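Local structure of possible thiamine biosynthesis enzyme (Candida albicans, 2X7Q) at residues A[32-38]-A[228-232]; A[99-105]-A[172-178]; A[179-184]-A[248-252]. The protein is of unknown function but has the periplasmic binding protein fold and may bind a small solute, perhaps one linked to thiamine biosynthesis. The protein carries 1 engineered substitution. One frame throughout, in Å; residues are numbered along the deposited sequence.

Overall arrangement
In a two-lobed solute-binding fold, contacts differ with their place, and these three illustrate it. Contact 2 is the core example: strands 100-106 and 173-177 pair inside one five-stranded mixed sheet through a ladder of backbone bonds. Contacts 1 and 3 are partly buried and rely on side chains. Contact 1 joins helix 28-35 to helix 216-235 by aromatic and glutamine packing, with no direct hydrogen bond between its segments; contact 3 ties helix 178-186 to the loop after helix 237-247 by a salt bridge, a hydroxyl pair and waters. Contacts 2 and 3 share a continuous strand-to-helix passage and touch, whereas the centres of contacts 1 and 2 lie about 31 Å apart.

Contact 1: A[32-38]-A[228-232]; sequences FAQQQGY and QGIQY
Y232 lays one side of its ring against Q36 and its CE1 rim against F32, where the segments fit most tightly. Its CE1 comes to 3.4 Å from F32 CD2, the two ring planes inclined at 34°. Over one face of Y232 sits Q36, whose CG stands 3.8 Å from the ring centroid in a CH-pi contact; a bend at chi2 (-61°) folds the chain back, bringing its amide nearly parallel to the ring. Q35 NE2 donates to Q36 OE1 in the carbonyl plane at 2.9 Å, which helps fix the rotation of that stacked amide. The phenol hydroxyl of Y232 is hydrogen-bonded to E239. The helices come close at A33 and G229, whose CA atoms are 4.2 Å apart, and the glycine backbone meets the alanine methyl.

Y38 and Q228, both partly exposed, form the solvent side. Y38 is clasped between Q36 CB on one face and Q228 CB on the other, the latter 4.0 Å from the ring centroid. At its far end a water lies 3.0 Å from Y38 OH and makes a weak bond to Q228 O. G37, in a Schellman motif with positive phi, ends helix 28-35 and turns the chain into Y38. Since no direct hydrogen bond spans the segments, cohesion probably comes chiefly from ring and aliphatic surfaces, with polar groups served by water or by neighbours.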
loop_
_atom_site.group_PDB
_atom_site.type_symbol
_atom_site.label_atom_id
_atom_site.label_comp_id
_atom_site.label_asym_id
_atom_site.label_seq_id
_atom_site.Cartn_x
_atom_site.Cartn_y
_atom_site.Cartn_z
ATOM N N PHE A 32 14.302 -7.548 7.902
ATOM C CA PHE A 32 15.701 -7.391 8.291
ATOM C C PHE A 32 15.848 -6.694 9.642
ATOM O O PHE A 32 16.794 -6.956 10.381
ATOM C CB PHE A 32 16.487 -6.642 7.209
ATOM C CG PHE A 32 16.805 -7.479 5.998
ATOM C CD1 PHE A 32 16.171 -7.249 4.786
ATOM C CD2 PHE A 32 17.736 -8.504 6.075
ATOM C CE1 PHE A 32 16.466 -8.021 3.675
ATOM C CE2 PHE A 32 18.032 -9.279 4.967
ATOM C CZ PHE A 32 17.396 -9.037 3.767
ATOM N N ALA A 33 14.911 -5.805 9.958
ATOM C CA ALA A 33 14.899 -5.144 11.259
ATOM C C ALA A 33 14.757 -6.174 12.376
ATOM O O ALA A 33 15.327 -6.019 13.455
ATOM C CB ALA A 33 13.776 -4.124 11.327
ATOM N N GLN A 34 13.990 -7.227 12.106
ATOM C CA GLN A 34 13.793 -8.308 13.064
ATOM C C GLN A 34 14.982 -9.266 13.046
ATOM O O GLN A 34 15.440 -9.721 14.094
ATOM C CB GLN A 34 12.499 -9.067 12.756
ATOM C CG GLN A 34 12.203 -10.221 13.705
ATOM C CD GLN A 34 10.945 -10.983 13.327
ATOM O OE1 GLN A 34 9.890 -10.802 13.935
ATOM N NE2 GLN A 34 11.053 -11.839 12.320
ATOM N N GLN A 35 15.475 -9.565 11.848
ATOM C CA GLN A 35 16.624 -10.450 11.681
ATOM C C GLN A 35 17.849 -9.915 12.416
ATOM O O GLN A 35 18.567 -10.668 13.073
ATOM C CB GLN A 35 16.951 -10.630 10.197
ATOM C CG GLN A 35 18.118 -11.570 9.924
ATOM C CD GLN A 35 18.567 -11.541 8.474
ATOM O OE1 GLN A 35 18.309 -12.475 7.714
ATOM N NE2 GLN A 35 19.239 -10.465 8.084
ATOM N N GLN A 36 18.080 -8.611 12.300
ATOM C CA GLN A 36 19.235 -7.977 12.924
ATOM C C GLN A 36 18.939 -7.566 14.362
ATOM O O GLN A 36 19.785 -6.980 15.037
ATOM C CB GLN A 36 19.693 -6.769 12.104
ATOM C CG GLN A 36 20.066 -7.106 10.669
ATOM C CD GLN A 36 21.215 -8.092 10.582
ATOM O OE1 GLN A 36 21.164 -9.053 9.815
ATOM N NE2 GLN A 36 22.256 -7.859 11.370
ATOM N N GLY A 37 17.731 -7.876 14.824
ATOM C CA GLY A 37 17.342 -7.613 16.198
ATOM C C GLY A 37 17.260 -6.141 16.552
ATOM O O GLY A 37 17.513 -5.759 17.695
ATOM N N TYR A 38 16.902 -5.312 15.577
ATOM C CA TYR A 38 16.770 -3.879 15.813
ATOM C C TYR A 38 15.602 -3.569 16.747
ATOM O O TYR A 38 15.663 -2.627 17.536
ATOM C CB TYR A 38 16.602 -3.120 14.495
ATOM C CG TYR A 38 17.821 -3.151 13.603
ATOM C CD1 TYR A 38 19.072 -2.805 14.092
ATOM C CD2 TYR A 38 17.715 -3.506 12.265
ATOM C CE1 TYR A 38 20.188 -2.828 13.278
ATOM C CE2 TYR A 38 18.823 -3.530 11.441
ATOM C CZ TYR A 38 20.058 -3.191 11.953
ATOM O OH TYR A 38 21.169 -3.210 11.139
ATOM N N GLN A 228 16.365 1.866 10.696
ATOM C CA GLN A 228 17.579 1.060 10.645
ATOM C C GLN A 228 17.383 -0.136 9.720
ATOM O O GLN A 228 18.308 -0.548 9.023
ATOM C CB GLN A 228 17.971 0.587 12.047
ATOM C CG GLN A 228 18.521 1.684 12.946
ATOM C CD GLN A 228 19.005 1.158 14.282
ATOM O OE1 GLN A 228 18.376 0.289 14.882
ATOM N NE2 GLN A 228 20.126 1.688 14.757
ATOM N N GLY A 229 16.174 -0.690 9.719
ATOM C CA GLY A 229 15.845 -1.803 8.848
ATOM C C GLY A 229 15.921 -1.398 7.390
ATOM O O GLY A 229 16.309 -2.192 6.533
ATOM N N ILE A 230 15.552 -0.152 7.114
ATOM C CA ILE A 230 15.627 0.395 5.767
ATOM C C ILE A 230 17.078 0.598 5.341
ATOM O O ILE A 230 17.449 0.290 4.209
ATOM C CB ILE A 230 14.875 1.737 5.664
ATOM C CG1 ILE A 230 13.367 1.518 5.807
ATOM C CG2 ILE A 230 15.189 2.423 4.347
ATOM C CD1 ILE A 230 12.552 2.789 5.710
ATOM N N GLN A 231 17.895 1.120 6.250
ATOM C CA GLN A 231 19.306 1.344 5.962
ATOM C C GLN A 231 20.017 0.025 5.675
ATOM O O GLN A 231 20.815 -0.066 4.745
ATOM C CB GLN A 231 19.990 2.081 7.117
ATOM C CG GLN A 231 21.469 2.362 6.882
ATOM C CD GLN A 231 22.123 3.088 8.041
ATOM O OE1 GLN A 231 21.481 3.386 9.046
ATOM N NE2 GLN A 231 23.411 3.379 7.902
ATOM N N TYR A 232 19.726 -0.995 6.477
ATOM C CA TYR A 232 20.312 -2.313 6.267
ATOM C C TYR A 232 19.955 -2.830 4.880
ATOM O O TYR A 232 20.820 -3.286 4.138
ATOM C CB TYR A 232 19.839 -3.298 7.338
ATOM C CG TYR A 232 20.541 -4.639 7.278
ATOM C CD1 TYR A 232 20.084 -5.651 6.442
ATOM C CD2 TYR A 232 21.667 -4.889 8.051
ATOM C CE1 TYR A 232 20.729 -6.876 6.383
ATOM C CE2 TYR A 232 22.319 -6.109 8.001
ATOM C CZ TYR A 232 21.845 -7.096 7.165
ATOM O OH TYR A 232 22.491 -8.307 7.111
HETATM O O HOH W 1 21.611 -0.568 9.688
#

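Contact 2: A[99-105]-A[172-178]; sequences LLWAVST and DAFMWEY. With GOL (glycerol), chain B.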
loop_
_atom_site.group_PDB
_atom_site.type_symbol
_atom_site.label_atom_id
_atom_site.label_comp_id
_atom_site.label_asym_id
_atom_site.label_seq_id
_atom_site.Cartn_x
_atom_site.Cartn_y
_atom_site.Cartn_z
ATOM N N LEU A 99 3.911 3.719 -6.620
ATOM C CA LEU A 99 3.573 2.333 -6.931
ATOM C C LEU A 99 3.236 2.169 -8.414
ATOM O O LEU A 99 2.500 2.977 -8.980
ATOM C CB LEU A 99 2.393 1.864 -6.075
ATOM C CG LEU A 99 2.196 0.352 -5.942
ATOM C CD1 LEU A 99 3.264 -0.235 -5.042
ATOM C CD2 LEU A 99 0.809 0.021 -5.407
ATOM N N LEU A 100 3.775 1.126 -9.038
ATOM C CA LEU A 100 3.513 0.861 -10.450
ATOM C C LEU A 100 2.403 -0.170 -10.632
ATOM O O LEU A 100 2.605 -1.364 -10.399
ATOM C CB LEU A 100 4.786 0.397 -11.160
ATOM C CG LEU A 100 4.656 0.068 -12.650
ATOM C CD1 LEU A 100 4.102 1.258 -13.418
ATOM C CD2 LEU A 100 5.995 -0.367 -13.227
ATOM N N TRP A 101 1.232 0.301 -11.051
ATOM C CA TRP A 101 0.086 -0.573 -11.280
ATOM C C TRP A 101 0.058 -1.090 -12.714
ATOM O O TRP A 101 0.256 -0.332 -13.660
ATOM C CB TRP A 101 -1.219 0.157 -10.962
ATOM C CG TRP A 101 -1.461 0.337 -9.495
ATOM C CD1 TRP A 101 -1.052 1.382 -8.716
ATOM C CD2 TRP A 101 -2.171 -0.553 -8.626
ATOM N NE1 TRP A 101 -1.465 1.195 -7.418
ATOM C CE2 TRP A 101 -2.154 0.009 -7.337
ATOM C CE3 TRP A 101 -2.821 -1.779 -8.815
ATOM C CZ2 TRP A 101 -2.760 -0.602 -6.243
ATOM C CZ3 TRP A 101 -3.423 -2.386 -7.728
ATOM C CH2 TRP A 101 -3.389 -1.799 -6.461
ATOM N N ALA A 102 -0.190 -2.387 -12.867
ATOM C CA ALA A 102 -0.253 -3.003 -14.186
ATOM C C ALA A 102 -1.678 -3.454 -14.504
ATOM O O ALA A 102 -2.332 -4.114 -13.690
ATOM C CB ALA A 102 0.710 -4.177 -14.267
ATOM N N VAL A 103 -2.150 -3.102 -15.697
ATOM C CA VAL A 103 -3.484 -3.487 -16.137
ATOM C C VAL A 103 -3.409 -4.787 -16.929
ATOM O O VAL A 103 -2.709 -4.869 -17.939
ATOM C CB VAL A 103 -4.121 -2.392 -17.006
ATOM C CG1 VAL A 103 -5.544 -2.771 -17.380
ATOM C CG2 VAL A 103 -4.099 -1.057 -16.272
ATOM N N SER A 104 -4.133 -5.804 -16.471
ATOM C CA SER A 104 -4.054 -7.124 -17.087
ATOM C C SER A 104 -5.391 -7.587 -17.655
ATOM O O SER A 104 -6.453 -7.129 -17.230
ATOM C CB SER A 104 -3.547 -8.155 -16.076
ATOM O OG SER A 104 -2.304 -7.765 -15.522
ATOM N N THR A 105 -5.324 -8.500 -18.620
ATOM C CA THR A 105 -6.513 -9.131 -19.175
ATOM C C THR A 105 -6.204 -10.587 -19.497
ATOM O O THR A 105 -5.079 -11.048 -19.297
ATOM C CB THR A 105 -7.005 -8.409 -20.444
ATOM O OG1 THR A 105 -8.264 -8.957 -20.857
ATOM C CG2 THR A 105 -5.997 -8.557 -21.573
ATOM N N ASP A 172 -13.185 -7.734 -17.905
ATOM C CA ASP A 172 -12.390 -7.303 -19.045
ATOM C C ASP A 172 -10.937 -7.078 -18.644
ATOM O O ASP A 172 -10.019 -7.343 -19.422
ATOM C CB ASP A 172 -12.974 -6.029 -19.664
ATOM C CG ASP A 172 -14.286 -6.275 -20.381
ATOM O OD1 ASP A 172 -14.573 -7.442 -20.713
ATOM O OD2 ASP A 172 -15.029 -5.299 -20.613
ATOM N N ALA A 173 -10.735 -6.596 -17.422
ATOM C CA ALA A 173 -9.392 -6.325 -16.923
ATOM C C ALA A 173 -9.380 -6.046 -15.423
ATOM O O ALA A 173 -10.412 -5.736 -14.828
ATOM C CB ALA A 173 -8.771 -5.160 -17.676
ATOM N N PHE A 174 -8.200 -6.165 -14.822
ATOM C CA PHE A 174 -8.003 -5.836 -13.416
ATOM C C PHE A 174 -6.643 -5.168 -13.249
ATOM O O PHE A 174 -5.796 -5.244 -14.138
ATOM C CB PHE A 174 -8.095 -7.093 -12.547
ATOM C CG PHE A 174 -6.950 -8.051 -12.736
ATOM C CD1 PHE A 174 -6.991 -9.014 -13.731
ATOM C CD2 PHE A 174 -5.838 -7.994 -11.911
ATOM C CE1 PHE A 174 -5.942 -9.898 -13.904
ATOM C CE2 PHE A 174 -4.787 -8.873 -12.079
ATOM C CZ PHE A 174 -4.838 -9.826 -13.077
HETATM N N MSE A 175 -6.433 -4.513 -12.114
HETATM C CA MSE A 175 -5.174 -3.821 -11.869
HETATM C C MSE A 175 -4.458 -4.395 -10.648
HETATM O O MSE A 175 -5.067 -4.606 -9.595
HETATM C CB MSE A 175 -5.413 -2.320 -11.696
HETATM C CG MSE A 175 -6.100 -1.669 -12.877
HETATM SE SE MSE A 175 -6.413 0.230 -12.630
HETATM C CE MSE A 175 -4.586 0.795 -12.314
ATOM N N TRP A 176 -3.162 -4.648 -10.794
ATOM C CA TRP A 176 -2.375 -5.240 -9.721
ATOM C C TRP A 176 -0.926 -4.782 -9.828
ATOM O O TRP A 176 -0.469 -4.400 -10.906
ATOM C CB TRP A 176 -2.460 -6.766 -9.793
ATOM C CG TRP A 176 -2.386 -7.442 -8.459
ATOM C CD1 TRP A 176 -1.328 -8.130 -7.943
ATOM C CD2 TRP A 176 -3.421 -7.493 -7.465
ATOM N NE1 TRP A 176 -1.639 -8.610 -6.693
ATOM C CE2 TRP A 176 -2.912 -8.232 -6.378
ATOM C CE3 TRP A 176 -4.721 -6.987 -7.395
ATOM C CZ2 TRP A 176 -3.668 -8.474 -5.229
ATOM C CZ3 TRP A 176 -5.466 -7.231 -6.253
ATOM C CH2 TRP A 176 -4.938 -7.967 -5.187
ATOM N N GLU A 177 -0.208 -4.814 -8.711
ATOM C CA GLU A 177 1.186 -4.388 -8.696
ATOM C C GLU A 177 1.971 -5.114 -9.786
ATOM O O GLU A 177 1.844 -6.327 -9.950
ATOM C CB GLU A 177 1.807 -4.628 -7.317
ATOM C CG GLU A 177 3.151 -3.944 -7.111
ATOM C CD GLU A 177 4.291 -4.689 -7.776
ATOM O OE1 GLU A 177 4.454 -5.898 -7.500
ATOM O OE2 GLU A 177 5.024 -4.068 -8.574
ATOM N N TYR A 178 2.773 -4.361 -10.532
ATOM C CA TYR A 178 3.471 -4.893 -11.702
ATOM C C TYR A 178 4.315 -6.131 -11.420
ATOM O O TYR A 178 4.054 -7.201 -11.968
ATOM C CB TYR A 178 4.341 -3.812 -12.353
ATOM C CG TYR A 178 5.225 -4.337 -13.462
ATOM C CD1 TYR A 178 4.685 -4.723 -14.684
ATOM C CD2 TYR A 178 6.600 -4.446 -13.290
ATOM C CE1 TYR A 178 5.487 -5.206 -15.699
ATOM C CE2 TYR A 178 7.409 -4.928 -14.301
ATOM C CZ TYR A 178 6.848 -5.308 -15.503
ATOM O OH TYR A 178 7.649 -5.790 -16.515
HETATM C C1 GOL B . 6.839 -1.040 -7.728
HETATM O O1 GOL B . 5.572 -1.016 -8.383
HETATM C C2 GOL B . 7.435 0.367 -7.776
HETATM O O2 GOL B . 8.701 0.347 -7.120
HETATM C C3 GOL B . 7.614 0.794 -9.240
HETATM O O3 GOL B . 8.158 2.113 -9.276
#
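The F174 ring carries S104 CB over one face, 4.0 Å from the ring centroid, a CH-pi contact between neighbours in a hydrogen-bonded pair. The indole of W101 presents its edge instead: CZ3 lies 3.3 Å from M175 O and CE3 is close to W176 N, both near the ring plane. Y178 likewise receives the A102 methyl at its edge, while L100 lies alongside it, pointing the same way. F174 reaches S104 because its CG sits between the backbone N and the carbonyl carbon (chi1 69°), turning the ring across to the partner strand.

The strands that carry these groups pair in an antiparallel ladder. A102 and W176 exchange two backbone bonds, as do S104 and F174; the bond from S104 N to F174 O is 2.9 Å long and almost straight at 174°. Y178 N continues the ladder to L100 O, and at the other end T105 OG1 donates to D172 O at 2.8 Å. Together the strands form an antiparallel pair inside a five-stranded mixed sheet of this periplasmic binding protein fold, with strand 100-106 between 173-177 and 190-197.

On the face of V103 and M175, V103 CG2 packs against the selenomethionine CG at 4.0 Å, and helix 129-141 covers them through M133 and L137. F174 and W176 turn to helix 155-162. A glycerol, probably from the crystallisation liquor, bridges L100 and E177: its O1 accepts from L100 N at 2.9 Å and donates to E177 OE2, whose carboxylate also caps F179 N and holds T180.

Contact 3: A[179-184]-A[248-252]; sequences FTSKKY and LDYSA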
loop_
_atom_site.group_PDB
_atom_site.type_symbol
_atom_site.label_atom_id
_atom_site.label_comp_id
_atom_site.label_asym_id
_atom_site.label_seq_id
_atom_site.Cartn_x
_atom_site.Cartn_y
_atom_site.Cartn_z
ATOM N N PHE A 179 5.335 -5.982 -10.581
ATOM C CA PHE A 179 6.276 -7.071 -10.330
ATOM C C PHE A 179 5.608 -8.304 -9.735
ATOM O O PHE A 179 6.143 -9.407 -9.818
ATOM C CB PHE A 179 7.433 -6.602 -9.447
ATOM C CG PHE A 179 8.361 -5.639 -10.130
ATOM C CD1 PHE A 179 9.359 -6.099 -10.972
ATOM C CD2 PHE A 179 8.234 -4.274 -9.933
ATOM C CE1 PHE A 179 10.213 -5.215 -11.605
ATOM C CE2 PHE A 179 9.083 -3.384 -10.562
ATOM C CZ PHE A 179 10.074 -3.855 -11.399
ATOM N N THR A 180 4.439 -8.112 -9.136
ATOM C CA THR A 180 3.673 -9.223 -8.590
ATOM C C THR A 180 2.931 -9.947 -9.710
ATOM O O THR A 180 2.652 -11.142 -9.619
ATOM C CB THR A 180 2.665 -8.742 -7.524
ATOM O OG1 THR A 180 3.365 -8.077 -6.466
ATOM C CG2 THR A 180 1.888 -9.916 -6.950
ATOM N N SER A 181 2.625 -9.209 -10.773
ATOM C CA SER A 181 1.895 -9.749 -11.913
ATOM C C SER A 181 2.843 -10.224 -13.009
ATOM O O SER A 181 2.443 -10.958 -13.912
ATOM C CB SER A 181 0.953 -8.688 -12.486
ATOM O OG SER A 181 0.087 -8.165 -11.494
ATOM N N LYS A 182 4.098 -9.798 -12.925
ATOM C CA LYS A 182 5.077 -10.089 -13.965
ATOM C C LYS A 182 5.227 -11.587 -14.204
ATOM O O LYS A 182 5.350 -12.028 -15.346
ATOM C CB LYS A 182 6.428 -9.462 -13.619
ATOM C CG LYS A 182 7.444 -9.519 -14.747
ATOM C CD LYS A 182 8.706 -8.751 -14.394
ATOM C CE LYS A 182 9.643 -8.653 -15.583
ATOM N NZ LYS A 182 10.076 -9.988 -16.071
ATOM N N LYS A 183 5.213 -12.363 -13.125
ATOM C CA LYS A 183 5.322 -13.814 -13.223
ATOM C C LYS A 183 4.287 -14.390 -14.184
ATOM O O LYS A 183 4.582 -15.306 -14.950
ATOM C CB LYS A 183 5.157 -14.463 -11.847
ATOM C CG LYS A 183 4.971 -15.976 -11.902
ATOM C CD LYS A 183 4.654 -16.547 -10.525
ATOM C CE LYS A 183 4.380 -18.041 -10.584
ATOM N NZ LYS A 183 4.090 -18.614 -9.245
ATOM N N TYR A 184 3.076 -13.845 -14.144
ATOM C CA TYR A 184 1.974 -14.384 -14.932
ATOM C C TYR A 184 1.914 -13.801 -16.341
ATOM O O TYR A 184 1.141 -14.264 -17.176
ATOM C CB TYR A 184 0.645 -14.201 -14.194
ATOM C CG TYR A 184 0.612 -14.921 -12.865
ATOM C CD1 TYR A 184 0.279 -16.268 -12.790
ATOM C CD2 TYR A 184 0.934 -14.259 -11.687
ATOM C CE1 TYR A 184 0.257 -16.930 -11.576
ATOM C CE2 TYR A 184 0.913 -14.913 -10.469
ATOM C CZ TYR A 184 0.574 -16.247 -10.420
ATOM O OH TYR A 184 0.551 -16.905 -9.212
ATOM N N LEU A 248 8.961 -15.205 -0.992
ATOM C CA LEU A 248 7.803 -14.594 -1.635
ATOM C C LEU A 248 7.701 -15.010 -3.101
ATOM O O LEU A 248 8.659 -15.536 -3.671
ATOM C CB LEU A 248 7.867 -13.072 -1.509
ATOM C CG LEU A 248 8.025 -12.542 -0.080
ATOM C CD1 LEU A 248 8.199 -11.029 -0.073
ATOM C CD2 LEU A 248 6.845 -12.954 0.788
ATOM N N ASP A 249 6.539 -14.778 -3.703
ATOM C CA ASP A 249 6.297 -15.193 -5.080
ATOM C C ASP A 249 6.948 -14.249 -6.084
ATOM O O ASP A 249 6.264 -13.606 -6.883
ATOM C CB ASP A 249 4.798 -15.298 -5.363
ATOM C CG ASP A 249 4.503 -15.999 -6.675
ATOM O OD1 ASP A 249 5.092 -17.071 -6.920
ATOM O OD2 ASP A 249 3.680 -15.486 -7.459
ATOM N N TYR A 250 8.274 -14.170 -6.038
ATOM C CA TYR A 250 9.028 -13.373 -6.993
ATOM C C TYR A 250 10.295 -14.119 -7.376
ATOM O O TYR A 250 10.969 -14.684 -6.517
ATOM C CB TYR A 250 9.403 -12.015 -6.398
ATOM C CG TYR A 250 8.241 -11.231 -5.831
ATOM C CD1 TYR A 250 7.532 -10.333 -6.619
ATOM C CD2 TYR A 250 7.861 -11.379 -4.503
ATOM C CE1 TYR A 250 6.473 -9.609 -6.102
ATOM C CE2 TYR A 250 6.804 -10.659 -3.977
ATOM C CZ TYR A 250 6.114 -9.777 -4.781
ATOM O OH TYR A 250 5.063 -9.061 -4.260
ATOM N N SER A 251 10.616 -14.132 -8.663
ATOM C CA SER A 251 11.872 -14.720 -9.108
ATOM C C SER A 251 13.023 -13.814 -8.695
ATOM O O SER A 251 12.818 -12.633 -8.412
ATOM C CB SER A 251 11.876 -14.923 -10.621
ATOM O OG SER A 251 11.839 -13.689 -11.306
ATOM N N ALA A 252 14.229 -14.371 -8.650
ATOM C CA ALA A 252 15.408 -13.601 -8.278
ATOM C C ALA A 252 15.635 -12.452 -9.254
ATOM O O ALA A 252 16.030 -11.357 -8.853
ATOM C CB ALA A 252 16.630 -14.503 -8.218
HETATM O O HOH W 2 3.596 -12.756 -7.678
HETATM O O HOH W 3 1.134 -14.956 -7.052
#
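Y250 brings the edge of its ring against the start of helix 178-186, with CD1 3.6 Å from F179 O and the hydroxyl reaching to T180. Y250 OH donates to T180 OG1 at 3.0 Å; that threonine oxygen is also bonded to E177, so two partners hold it. CG of Y250 stands anti to its carbonyl carbon (chi1 -53°), and the ring extends toward the helix.

A charged pair closes the outer side. K183 is fully extended, and its NZ bonds to D249 OD1 at 3.0 Å on the syn lone pair, a salt bridge. Its chain crosses the carboxylate at about a right angle, CD coming to 3.4 Å from D249 OD2. A water links the two sides: it donates to D249 OD2 at 2.6 Å and lies 3.0 Å from Y184 OH, in the plane of the Y184 ring. Such surroundings would probably favour the ionised carboxylate.

The loop bends at D249 in an inverse gamma turn, closed by a weak bond from Y250 N to L248 O, and S251 N-caps helix 252-259. This is a helix-to-loop junction in the periplasmic binding protein fold, joining the helix after strand 173-177 to the linker between helices 237-247 and 252-259.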